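Local coordinates for glycogen synthase (Cyanobacterium sp. CLg1, PDB 6GNF), which belongs to the two-domain glycosyltransferases of GT-B fold and is modelled with adenosine-5'-diphosphate and a glycan bound, at residues N132-A137 with S211-A216; L227-Q232 with M252-W257; Q313-I318 with L416-T421; A424-M429 with G447-V452. One frame throughout, in Å; residues are numbered along the deposited sequence.

Contact 1: residues N132-A137 with S211-A216. With SO4 (sulfate ion), chain I.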
# COMPACT_ATOMS: atom_id res chain seq x y z
N ASN A 132 17.90 4.38 7.63
CA ASN A 132 16.45 4.55 7.66
C ASN A 132 15.91 4.95 9.03
O ASN A 132 14.89 5.65 9.11
CB ASN A 132 15.73 3.30 7.15
CG ASN A 132 15.52 3.31 5.64
OD1 ASN A 132 15.78 4.31 4.94
ND2 ASN A 132 15.03 2.20 5.12
N VAL A 133 16.58 4.48 10.08
CA VAL A 133 16.25 4.90 11.44
C VAL A 133 16.29 6.42 11.54
O VAL A 133 15.33 7.04 11.96
CB VAL A 133 17.21 4.27 12.48
CG1 VAL A 133 17.11 4.96 13.83
CG2 VAL A 133 16.92 2.78 12.62
N GLU A 134 17.41 7.01 11.15
CA GLU A 134 17.58 8.46 11.28
C GLU A 134 16.63 9.22 10.34
O GLU A 134 16.03 10.20 10.74
CB GLU A 134 19.03 8.85 11.02
CG GLU A 134 20.00 8.39 12.09
CD GLU A 134 20.44 6.93 11.95
OE1 GLU A 134 21.26 6.45 12.78
OE2 GLU A 134 19.96 6.23 11.03
N ARG A 135 16.50 8.75 9.11
CA ARG A 135 15.67 9.40 8.09
C ARG A 135 14.21 9.48 8.49
O ARG A 135 13.57 10.52 8.31
CB ARG A 135 15.77 8.66 6.75
CG ARG A 135 16.92 9.13 5.87
CD ARG A 135 17.40 8.06 4.90
NE ARG A 135 16.32 7.35 4.24
CZ ARG A 135 15.81 7.62 3.04
NH1 ARG A 135 16.27 8.63 2.31
NH2 ARG A 135 14.83 6.86 2.56
N PHE A 136 13.66 8.40 9.03
CA PHE A 136 12.23 8.36 9.32
C PHE A 136 11.88 8.87 10.72
O PHE A 136 10.82 9.45 10.91
CB PHE A 136 11.66 6.97 9.05
CG PHE A 136 11.77 6.56 7.61
CD1 PHE A 136 11.47 7.45 6.59
CD2 PHE A 136 12.20 5.28 7.27
CE1 PHE A 136 11.59 7.07 5.26
CE2 PHE A 136 12.32 4.90 5.93
CZ PHE A 136 12.01 5.79 4.93
N ALA A 137 12.79 8.71 11.68
CA ALA A 137 12.66 9.45 12.93
C ALA A 137 12.63 10.96 12.66
O ALA A 137 11.86 11.70 13.28
CB ALA A 137 13.78 9.10 13.89
N SER A 211 18.61 -3.08 18.99
CA SER A 211 18.44 -2.25 20.17
C SER A 211 19.56 -1.22 20.28
O SER A 211 19.36 -0.14 20.82
CB SER A 211 18.35 -3.12 21.41
OG SER A 211 19.33 -4.13 21.38
N SER A 212 20.70 -1.53 19.68
CA SER A 212 21.82 -0.60 19.59
C SER A 212 21.50 0.68 18.81
O SER A 212 22.27 1.63 18.84
CB SER A 212 23.02 -1.28 18.93
OG SER A 212 22.69 -1.65 17.61
N LYS A 213 20.39 0.69 18.08
CA LYS A 213 19.92 1.91 17.42
C LYS A 213 19.00 2.75 18.30
O LYS A 213 18.37 3.68 17.80
CB LYS A 213 19.18 1.56 16.12
CG LYS A 213 20.04 0.89 15.05
CD LYS A 213 21.21 1.74 14.58
CE LYS A 213 20.75 3.02 13.90
NZ LYS A 213 21.89 3.94 13.66
N PHE A 214 18.91 2.45 19.59
CA PHE A 214 18.00 3.20 20.46
C PHE A 214 18.43 4.65 20.65
O PHE A 214 17.61 5.55 20.59
CB PHE A 214 17.84 2.53 21.84
CG PHE A 214 16.98 3.33 22.78
CD1 PHE A 214 15.62 3.42 22.57
CD2 PHE A 214 17.55 4.02 23.84
CE1 PHE A 214 14.83 4.18 23.42
CE2 PHE A 214 16.77 4.77 24.69
CZ PHE A 214 15.41 4.86 24.48
N ASP A 215 19.73 4.88 20.79
CA ASP A 215 20.22 6.23 21.07
C ASP A 215 19.91 7.19 19.93
O ASP A 215 19.81 8.39 20.13
CB ASP A 215 21.73 6.21 21.35
CG ASP A 215 22.09 5.53 22.66
OD1 ASP A 215 21.22 5.47 23.55
OD2 ASP A 215 23.24 5.08 22.81
N ALA A 216 19.81 6.66 18.71
CA ALA A 216 19.52 7.47 17.55
C ALA A 216 18.10 8.05 17.54
O ALA A 216 17.83 8.96 16.76
CB ALA A 216 19.75 6.66 16.28
S SO4 I . 22.36 -5.28 19.08
O1 SO4 I . 21.35 -4.50 19.84
O2 SO4 I . 23.60 -5.45 19.87
O3 SO4 I . 22.70 -4.53 17.84
O4 SO4 I . 21.77 -6.60 18.76

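Contact 2: residues L227-Q232 with M252-W257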
# COMPACT_ATOMS: atom_id res chain seq x y z
N LEU A 227 8.97 0.17 23.10
CA LEU A 227 9.76 -0.17 21.91
C LEU A 227 10.29 -1.61 21.94
O LEU A 227 10.66 -2.16 20.91
CB LEU A 227 10.94 0.79 21.77
CG LEU A 227 10.57 2.18 21.27
CD1 LEU A 227 11.61 3.21 21.68
CD2 LEU A 227 10.40 2.17 19.76
N SER A 228 10.33 -2.22 23.11
CA SER A 228 10.99 -3.50 23.28
C SER A 228 10.24 -4.65 22.63
O SER A 228 9.02 -4.62 22.49
CB SER A 228 11.19 -3.77 24.76
OG SER A 228 12.08 -2.78 25.28
N PHE A 229 10.99 -5.65 22.18
CA PHE A 229 10.43 -6.73 21.38
C PHE A 229 11.36 -7.94 21.33
O PHE A 229 12.58 -7.78 21.24
CB PHE A 229 10.18 -6.22 19.97
CG PHE A 229 9.35 -7.13 19.13
CD1 PHE A 229 8.01 -7.33 19.42
CD2 PHE A 229 9.90 -7.78 18.03
CE1 PHE A 229 7.23 -8.17 18.63
CE2 PHE A 229 9.12 -8.61 17.25
CZ PHE A 229 7.79 -8.80 17.55
N ASN A 230 10.78 -9.13 21.39
CA ASN A 230 11.55 -10.37 21.30
C ASN A 230 11.03 -11.26 20.20
O ASN A 230 9.85 -11.54 20.16
CB ASN A 230 11.48 -11.14 22.60
CG ASN A 230 12.60 -10.78 23.54
OD1 ASN A 230 12.59 -9.71 24.14
ND2 ASN A 230 13.58 -11.66 23.66
N THR A 231 11.94 -11.77 19.37
CA THR A 231 11.55 -12.60 18.24
C THR A 231 12.73 -13.38 17.69
O THR A 231 13.88 -13.10 18.04
CB THR A 231 10.97 -11.75 17.10
OG1 THR A 231 10.56 -12.57 16.01
CG2 THR A 231 11.99 -10.73 16.59
N GLN A 232 12.43 -14.32 16.79
CA GLN A 232 13.45 -15.09 16.07
C GLN A 232 13.68 -14.56 14.65
O GLN A 232 14.58 -15.03 13.96
CB GLN A 232 13.03 -16.55 16.00
CG GLN A 232 12.89 -17.21 17.36
CD GLN A 232 12.53 -18.68 17.24
OE1 GLN A 232 11.68 -19.06 16.42
NE2 GLN A 232 13.19 -19.52 18.03
N MET A 252 15.68 -13.21 20.05
CA MET A 252 16.63 -12.15 20.39
C MET A 252 15.91 -10.82 20.64
O MET A 252 14.82 -10.58 20.11
CB MET A 252 17.68 -12.00 19.29
CG MET A 252 17.15 -11.44 17.98
SD MET A 252 18.30 -11.64 16.58
CE MET A 252 17.52 -12.96 15.66
N TYR A 253 16.55 -9.96 21.41
CA TYR A 253 15.97 -8.68 21.79
C TYR A 253 16.22 -7.63 20.72
O TYR A 253 17.30 -7.58 20.14
CB TYR A 253 16.54 -8.22 23.12
CG TYR A 253 16.10 -6.84 23.50
CD1 TYR A 253 14.79 -6.59 23.90
CD2 TYR A 253 16.98 -5.75 23.41
CE1 TYR A 253 14.38 -5.31 24.24
CE2 TYR A 253 16.57 -4.46 23.74
CZ TYR A 253 15.27 -4.24 24.16
OH TYR A 253 14.85 -2.97 24.48
N MET A 254 15.23 -6.78 20.46
CA MET A 254 15.37 -5.68 19.50
C MET A 254 14.28 -4.62 19.73
O MET A 254 13.49 -4.74 20.67
CB MET A 254 15.31 -6.20 18.06
CG MET A 254 13.98 -6.82 17.65
SD MET A 254 14.00 -7.73 16.07
CE MET A 254 15.05 -9.13 16.46
N LEU A 255 14.28 -3.59 18.89
CA LEU A 255 13.24 -2.56 18.89
C LEU A 255 12.19 -2.86 17.84
O LEU A 255 12.47 -3.50 16.84
CB LEU A 255 13.84 -1.19 18.61
CG LEU A 255 15.08 -0.80 19.41
CD1 LEU A 255 15.54 0.58 19.01
CD2 LEU A 255 14.82 -0.85 20.91
N ASN A 256 10.99 -2.33 18.06
CA ASN A 256 9.86 -2.48 17.14
C ASN A 256 9.04 -1.20 17.19
O ASN A 256 8.27 -0.99 18.13
CB ASN A 256 9.01 -3.68 17.54
CG ASN A 256 7.92 -4.01 16.53
OD1 ASN A 256 7.18 -3.13 16.08
ND2 ASN A 256 7.82 -5.27 16.17
N TRP A 257 9.19 -0.36 16.17
CA TRP A 257 8.57 0.96 16.14
C TRP A 257 7.05 0.87 16.11
O TRP A 257 6.36 1.63 16.79
CB TRP A 257 9.01 1.74 14.90
CG TRP A 257 10.40 2.28 14.92
CD1 TRP A 257 11.42 1.93 15.75
CD2 TRP A 257 10.93 3.25 14.02
NE1 TRP A 257 12.55 2.66 15.43
CE2 TRP A 257 12.27 3.47 14.36
CE3 TRP A 257 10.39 3.97 12.95
CZ2 TRP A 257 13.08 4.37 13.69
CZ3 TRP A 257 11.20 4.87 12.26
CH2 TRP A 257 12.53 5.06 12.64

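Contact 3: residues Q313-I318 with L416-T421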
# COMPACT_ATOMS: atom_id res chain seq x y z
N GLN A 313 -14.74 4.92 -18.94
CA GLN A 313 -15.36 6.00 -19.72
C GLN A 313 -14.34 7.05 -20.16
O GLN A 313 -14.41 7.54 -21.29
CB GLN A 313 -16.50 6.68 -18.96
CG GLN A 313 -17.74 5.82 -18.75
CD GLN A 313 -17.85 5.18 -17.36
OE1 GLN A 313 -18.96 4.87 -16.92
NE2 GLN A 313 -16.73 5.00 -16.67
N LYS A 314 -13.42 7.40 -19.27
CA LYS A 314 -12.45 8.48 -19.54
C LYS A 314 -10.98 8.03 -19.61
O LYS A 314 -10.11 8.84 -19.91
CB LYS A 314 -12.57 9.55 -18.47
CG LYS A 314 -13.93 10.23 -18.38
CD LYS A 314 -13.96 11.19 -17.19
CE LYS A 314 -15.37 11.51 -16.73
NZ LYS A 314 -16.11 12.33 -17.73
N ASP A 315 -10.71 6.74 -19.37
CA ASP A 315 -9.34 6.21 -19.42
C ASP A 315 -8.59 6.76 -20.64
O ASP A 315 -9.09 6.69 -21.76
CB ASP A 315 -9.40 4.68 -19.48
CG ASP A 315 -8.04 4.02 -19.33
OD1 ASP A 315 -7.13 4.29 -20.15
OD2 ASP A 315 -7.88 3.26 -18.36
N LYS A 316 -7.39 7.29 -20.41
CA LYS A 316 -6.62 7.98 -21.46
C LYS A 316 -5.58 7.12 -22.15
O LYS A 316 -4.85 7.62 -23.01
CB LYS A 316 -5.94 9.22 -20.89
CG LYS A 316 -6.90 10.12 -20.12
CD LYS A 316 -6.44 11.57 -20.11
CE LYS A 316 -7.44 12.45 -19.38
NZ LYS A 316 -7.32 13.87 -19.80
N PHE A 317 -5.48 5.84 -21.79
CA PHE A 317 -4.49 4.94 -22.38
C PHE A 317 -5.09 3.92 -23.32
O PHE A 317 -4.50 3.61 -24.36
CB PHE A 317 -3.75 4.19 -21.28
CG PHE A 317 -3.00 5.07 -20.34
CD1 PHE A 317 -3.62 5.58 -19.20
CD2 PHE A 317 -1.66 5.38 -20.57
CE1 PHE A 317 -2.92 6.39 -18.32
CE2 PHE A 317 -0.96 6.19 -19.69
CZ PHE A 317 -1.59 6.69 -18.56
N ILE A 318 -6.26 3.39 -22.96
CA ILE A 318 -6.85 2.26 -23.68
C ILE A 318 -7.37 2.66 -25.06
O ILE A 318 -7.62 3.83 -25.31
CB ILE A 318 -7.96 1.56 -22.85
CG1 ILE A 318 -9.14 2.50 -22.59
CG2 ILE A 318 -7.38 1.03 -21.54
CD1 ILE A 318 -10.18 1.94 -21.65
N LEU A 416 0.45 -0.43 -19.96
CA LEU A 416 0.12 -1.85 -20.05
C LEU A 416 -0.80 -2.28 -18.90
O LEU A 416 -1.65 -3.14 -19.08
CB LEU A 416 1.39 -2.70 -20.07
CG LEU A 416 1.20 -4.18 -20.41
CD1 LEU A 416 0.61 -4.36 -21.80
CD2 LEU A 416 2.52 -4.93 -20.30
N ALA A 417 -0.63 -1.68 -17.73
CA ALA A 417 -1.55 -1.92 -16.62
C ALA A 417 -2.98 -1.57 -17.03
O ALA A 417 -3.91 -2.34 -16.76
CB ALA A 417 -1.13 -1.13 -15.39
N HIS A 418 -3.14 -0.44 -17.71
CA HIS A 418 -4.44 0.00 -18.17
C HIS A 418 -4.99 -0.97 -19.21
O HIS A 418 -6.16 -1.38 -19.15
CB HIS A 418 -4.36 1.43 -18.72
CG HIS A 418 -4.40 2.48 -17.65
ND1 HIS A 418 -5.58 2.99 -17.16
CD2 HIS A 418 -3.41 3.09 -16.96
CE1 HIS A 418 -5.32 3.87 -16.22
NE2 HIS A 418 -4.01 3.96 -16.08
N PHE A 419 -4.16 -1.35 -20.17
CA PHE A 419 -4.55 -2.35 -21.17
C PHE A 419 -5.03 -3.66 -20.53
O PHE A 419 -5.97 -4.29 -21.02
CB PHE A 419 -3.38 -2.66 -22.11
CG PHE A 419 -3.31 -1.77 -23.33
CD1 PHE A 419 -3.21 -0.40 -23.20
CD2 PHE A 419 -3.30 -2.33 -24.60
CE1 PHE A 419 -3.12 0.41 -24.32
CE2 PHE A 419 -3.21 -1.53 -25.73
CZ PHE A 419 -3.12 -0.15 -25.58
N ILE A 420 -4.36 -4.09 -19.46
CA ILE A 420 -4.69 -5.36 -18.80
C ILE A 420 -6.01 -5.25 -18.05
O ILE A 420 -6.87 -6.13 -18.16
CB ILE A 420 -3.57 -5.82 -17.85
CG1 ILE A 420 -2.36 -6.31 -18.66
CG2 ILE A 420 -4.04 -6.94 -16.93
CD1 ILE A 420 -1.06 -6.29 -17.89
N THR A 421 -6.17 -4.17 -17.29
CA THR A 421 -7.38 -3.94 -16.51
C THR A 421 -8.63 -3.90 -17.37
O THR A 421 -9.66 -4.42 -16.97
CB THR A 421 -7.28 -2.63 -15.71
OG1 THR A 421 -6.06 -2.63 -14.97
CG2 THR A 421 -8.45 -2.47 -14.76

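Contact 4: residues A424-M429 with G447-V452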
# COMPACT_ATOMS: atom_id res chain seq x y z
N ALA A 424 -8.56 -7.61 -19.96
CA ALA A 424 -8.71 -8.91 -19.32
C ALA A 424 -10.15 -9.17 -18.92
O ALA A 424 -10.90 -8.24 -18.61
CB ALA A 424 -7.81 -9.00 -18.09
N ASP A 425 -10.53 -10.44 -18.89
CA ASP A 425 -11.83 -10.86 -18.37
C ASP A 425 -11.77 -10.99 -16.87
O ASP A 425 -12.75 -10.73 -16.18
CB ASP A 425 -12.22 -12.19 -18.98
CG ASP A 425 -12.37 -12.10 -20.47
OD1 ASP A 425 -13.06 -11.16 -20.91
OD2 ASP A 425 -11.81 -12.96 -21.19
N TYR A 426 -10.61 -11.42 -16.37
CA TYR A 426 -10.43 -11.69 -14.96
C TYR A 426 -9.19 -11.01 -14.40
O TYR A 426 -8.16 -10.93 -15.06
CB TYR A 426 -10.35 -13.21 -14.74
CG TYR A 426 -11.60 -13.94 -15.17
CD1 TYR A 426 -12.77 -13.87 -14.41
CD2 TYR A 426 -11.63 -14.70 -16.34
CE1 TYR A 426 -13.92 -14.53 -14.80
CE2 TYR A 426 -12.78 -15.36 -16.74
CZ TYR A 426 -13.93 -15.28 -15.97
OH TYR A 426 -15.07 -15.95 -16.36
N CYS A 427 -9.30 -10.53 -13.16
CA CYS A 427 -8.18 -9.96 -12.42
C CYS A 427 -7.70 -10.97 -11.37
O CYS A 427 -8.40 -11.24 -10.40
CB CYS A 427 -8.62 -8.66 -11.75
SG CYS A 427 -7.41 -7.98 -10.61
N LEU A 428 -6.51 -11.50 -11.58
CA LEU A 428 -6.00 -12.64 -10.82
C LEU A 428 -5.05 -12.18 -9.71
O LEU A 428 -4.00 -11.60 -10.00
CB LEU A 428 -5.27 -13.58 -11.77
CG LEU A 428 -4.82 -14.95 -11.28
CD1 LEU A 428 -6.02 -15.84 -11.00
CD2 LEU A 428 -3.91 -15.60 -12.31
N MET A 429 -5.44 -12.40 -8.45
CA MET A 429 -4.65 -11.99 -7.29
C MET A 429 -4.46 -13.13 -6.29
O MET A 429 -5.18 -13.21 -5.29
CB MET A 429 -5.32 -10.81 -6.59
CG MET A 429 -5.58 -9.61 -7.48
SD MET A 429 -6.36 -8.27 -6.58
CE MET A 429 -5.04 -7.77 -5.50
N GLY A 447 -15.45 -3.60 -15.22
CA GLY A 447 -16.24 -4.79 -15.52
C GLY A 447 -15.39 -6.05 -15.62
O GLY A 447 -15.79 -7.05 -16.19
N THR A 448 -14.20 -5.98 -15.04
CA THR A 448 -13.26 -7.10 -15.04
C THR A 448 -13.41 -7.81 -13.70
O THR A 448 -13.32 -7.19 -12.65
CB THR A 448 -11.82 -6.59 -15.26
OG1 THR A 448 -11.72 -5.99 -16.56
CG2 THR A 448 -10.81 -7.72 -15.17
N ILE A 449 -13.61 -9.12 -13.76
CA ILE A 449 -14.04 -9.90 -12.60
C ILE A 449 -12.86 -10.40 -11.77
O ILE A 449 -12.01 -11.13 -12.29
CB ILE A 449 -14.89 -11.10 -13.06
CG1 ILE A 449 -16.20 -10.60 -13.66
CG2 ILE A 449 -15.15 -12.04 -11.89
CD1 ILE A 449 -16.95 -11.64 -14.47
N PRO A 450 -12.82 -10.04 -10.47
CA PRO A 450 -11.73 -10.52 -9.62
C PRO A 450 -11.79 -12.02 -9.31
O PRO A 450 -12.87 -12.55 -9.02
CB PRO A 450 -11.89 -9.71 -8.33
CG PRO A 450 -12.74 -8.55 -8.69
CD PRO A 450 -13.65 -9.04 -9.77
N VAL A 451 -10.63 -12.67 -9.38
CA VAL A 451 -10.45 -14.03 -8.89
C VAL A 451 -9.29 -13.95 -7.91
O VAL A 451 -8.14 -13.80 -8.32
CB VAL A 451 -10.15 -15.02 -10.04
CG1 VAL A 451 -10.03 -16.44 -9.53
CG2 VAL A 451 -11.22 -14.93 -11.12
N VAL A 452 -9.61 -14.04 -6.63
CA VAL A 452 -8.70 -13.61 -5.58
C VAL A 452 -8.51 -14.64 -4.47
O VAL A 452 -9.34 -15.52 -4.28
CB VAL A 452 -9.21 -12.29 -4.95
CG1 VAL A 452 -9.34 -11.22 -6.02
CG2 VAL A 452 -10.54 -12.47 -4.24
O HOH W 1 -15.00 -9.66 -17.44

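Contact 1: residues N132-A137 with S211-A216
Val133 lies with CB and both methyls against the CE methylene of Lys213, and its CG1 also meets the methyl of Ala216. The contact sets helix 132-144 of the starch synthase catalytic domain against the loop that follows strand 208-209. Lys213 CE is 4.0 Å from Val133 CB, and the two side chains cross obliquely. Val133 CG1 stands opposite its own backbone N (chi1 165°). This is the branch that reaches Ala216, with CG1 4.0 Å from Ala216 CB.

The lysine is not extended. It bends at chi2 and chi3, carrying its CE past the valine and its NZ on to the next helix residue, Glu134. There NZ forms a salt bridge of 2.7 Å with Glu134 OE1. It meets the syn side of that oxygen, 15° out of the carboxylate plane. The glutamate is itself bent at chi2 (81°), and the two chains cross at about a right angle. Ala216 CB comes within 3.8 Å of the same Glu134 OE1. Both charged residues are partly exposed, so solvent probably weakens their attraction.

Deeper in, Trp257 of helix 257-264 touches Val133 and Phe136. On the helix, Arg135 NE donates to Asn132 OD1 at 3.2 Å, in the carbonyl plane of the amide.

A sulfate, probably from the crystallisation liquor, sits at the start of the loop segment. Its O1 takes bonds from Ser211 OG at 2.6 Å and Ser212 N at 3.0 Å. Its O3 is held by Ser212 OG at 2.9 Å.

Contact 2: residues L227-Q232 with M252-W257
The Phe229 ring carries the amide of Asn256 on one face, with ND2 3.5 Å above the plane and over the ring centre. Met254 CG lies at the ring edge, 4.2 Å from Phe229 CD2. Ring and amide planes are 66° apart. Asn256 ND2 donates to Gln206 OE1, which helps hold the amide there. The Tyr253 ring is met at its edge by Ser228 CB and by Asn230 OD1, the latter 3.8 Å from Tyr253 CD1. Its hydroxyl OH donates to Ser228 OG at 2.9 Å, and that OG is also bonded to Leu224 O.

Between the strands, Thr231 and Met252 form a hydrogen-bonded antiparallel pair. Met252 N reaches Thr231 O at 2.7 Å, and Thr231 N reaches Met252 O at 3.2 Å. Further along, Met254 N donates to Phe229 O and Asn256 N to Leu227 O. On the Phe229 side of the sheet, Met254 bends at chi3 and presses CE tightly on Thr231 CG2, 3.5 Å away.

Strand 228-231 is an outer strand of a small three-stranded antiparallel sheet. Strand 251-256 is its middle strand and ends at an N-cap, where Asn256 OD1 takes Lys259 N at the start of helix 257-264.

Contact 3: residues Q313-I318 with L416-T421
Segment 313-318 is an irregular loop that passes beside helix 414-423, with Ile318 CA and Phe419 CA 5.7 Å apart at its nearest backbone approach. The helix belongs to the C-terminal, Rossmann-like half of the GT-B fold. The loop is shaped by an Asx turn at Asp315. Its OD1 accepts Phe317 N at 2.8 Å, nearly in line with the C-O bond. The same OD1 accepts Ile318 N at 3.1 Å, from above the carboxylate plane.

The other oxygen faces the helix. His418 ND1 donates to Asp315 OD2 at 2.6 Å. The bond meets the syn side of OD2 and is bent, with 144° at the hydrogen. The imidazole stands steeply across the carboxylate plane. Asp315 CG is turned away from its backbone N (chi1 -172°), and this places OD2 at the imidazole edge. Tyr446 OH also bonds to OD2. Four bonds thus fix the rotation of this buried carboxylate.

Phe317 makes an offset stack with the imidazole of His418. The ring centroids are 4.3 Å apart and the planes 21° apart. Phe317 CD1 lies over the centre of the imidazole and is 3.4 Å from His418 CD2. Trp310 stacks on His418 as well. The histidine is therefore held by a bond at its edge and by aromatic packing.

One turn of the helix also borders the ligand site, where Ala417 touches the adenosine-5'-diphosphate. Ala417 O accepts Thr421 N and Thr421 OG1 from opposite faces of its plane. Back at the loop, Ile318 CG2 rests 3.6 Å from His418 O.

Contact 4: residues A424-M429 with G447-V452
Strands 426-429 and 449-452 are the two parallel strands of a beta-alpha-beta unit, joined through helix 439-445. They are neighbours in the parallel sheet of the C-terminal Rossmann-like domain. Four backbone bonds join them. Ile449 N donates to Asp425 O at 3.0 Å, and Cys427 N to Ile449 O at 2.9 Å. Next, Val451 N meets Cys427 O at 2.8 Å, an almost straight bond (175° at the hydrogen). Met429 N then reaches Val451 O at 3.0 Å.

One face carries Tyr426, Leu428, Ile449 and Val451. The tyrosine ring lies alongside Ile449, with Tyr426 CD1 3.7 Å from Ile449 CB. Val451 CG2 comes in obliquely, 3.8 Å from Tyr426 CD1. Ile449 O sits at the edge of the ring. Phe353 stacks on the tyrosine, and helices 485-503 and 509-520 close over this face. The other face, with Cys427, Met429, Pro450 and Val452, packs partly on helix 439-445.

At the start of the pair a water donates to Asp425 O at 2.8 Å and to Gly447 O at 3.0 Å. Asp425 O thus serves both Ile449 N and this water. Thr448 OG1 bonds outside the two strands, to Thr421 O and Lys331 NZ.

Pro450 has no N-H to give, but on its own strand the donors to strand 426-429 are Ile449 N and Val451 N. The proline therefore costs this pair no bond, and buried polar backbone atoms are satisfied between apolar faces.

In the fold
Contacts 1 and 2 lie in the starch synthase catalytic domain, and contacts 3 and 4 on the opposite side of the chain's centre. Within each half the two contacts touch. Trp257 of contact 2 packs on helix 132-144 of contact 1, and Ser211 meets Tyr253. Thr421 O of contact 3 probably bonds to Thr448 OG1 of contact 4, where helix 414-423 runs on into strand 426-429. Contacts 1 and 2 are partly buried. The first combines a salt bridge with a small apolar patch; the second uses antiparallel backbone bonds and side-chain contacts. Contacts 3 and 4 are buried; one relies on a carboxylate and stacked rings, the other on backbone bonds and apolar side chains.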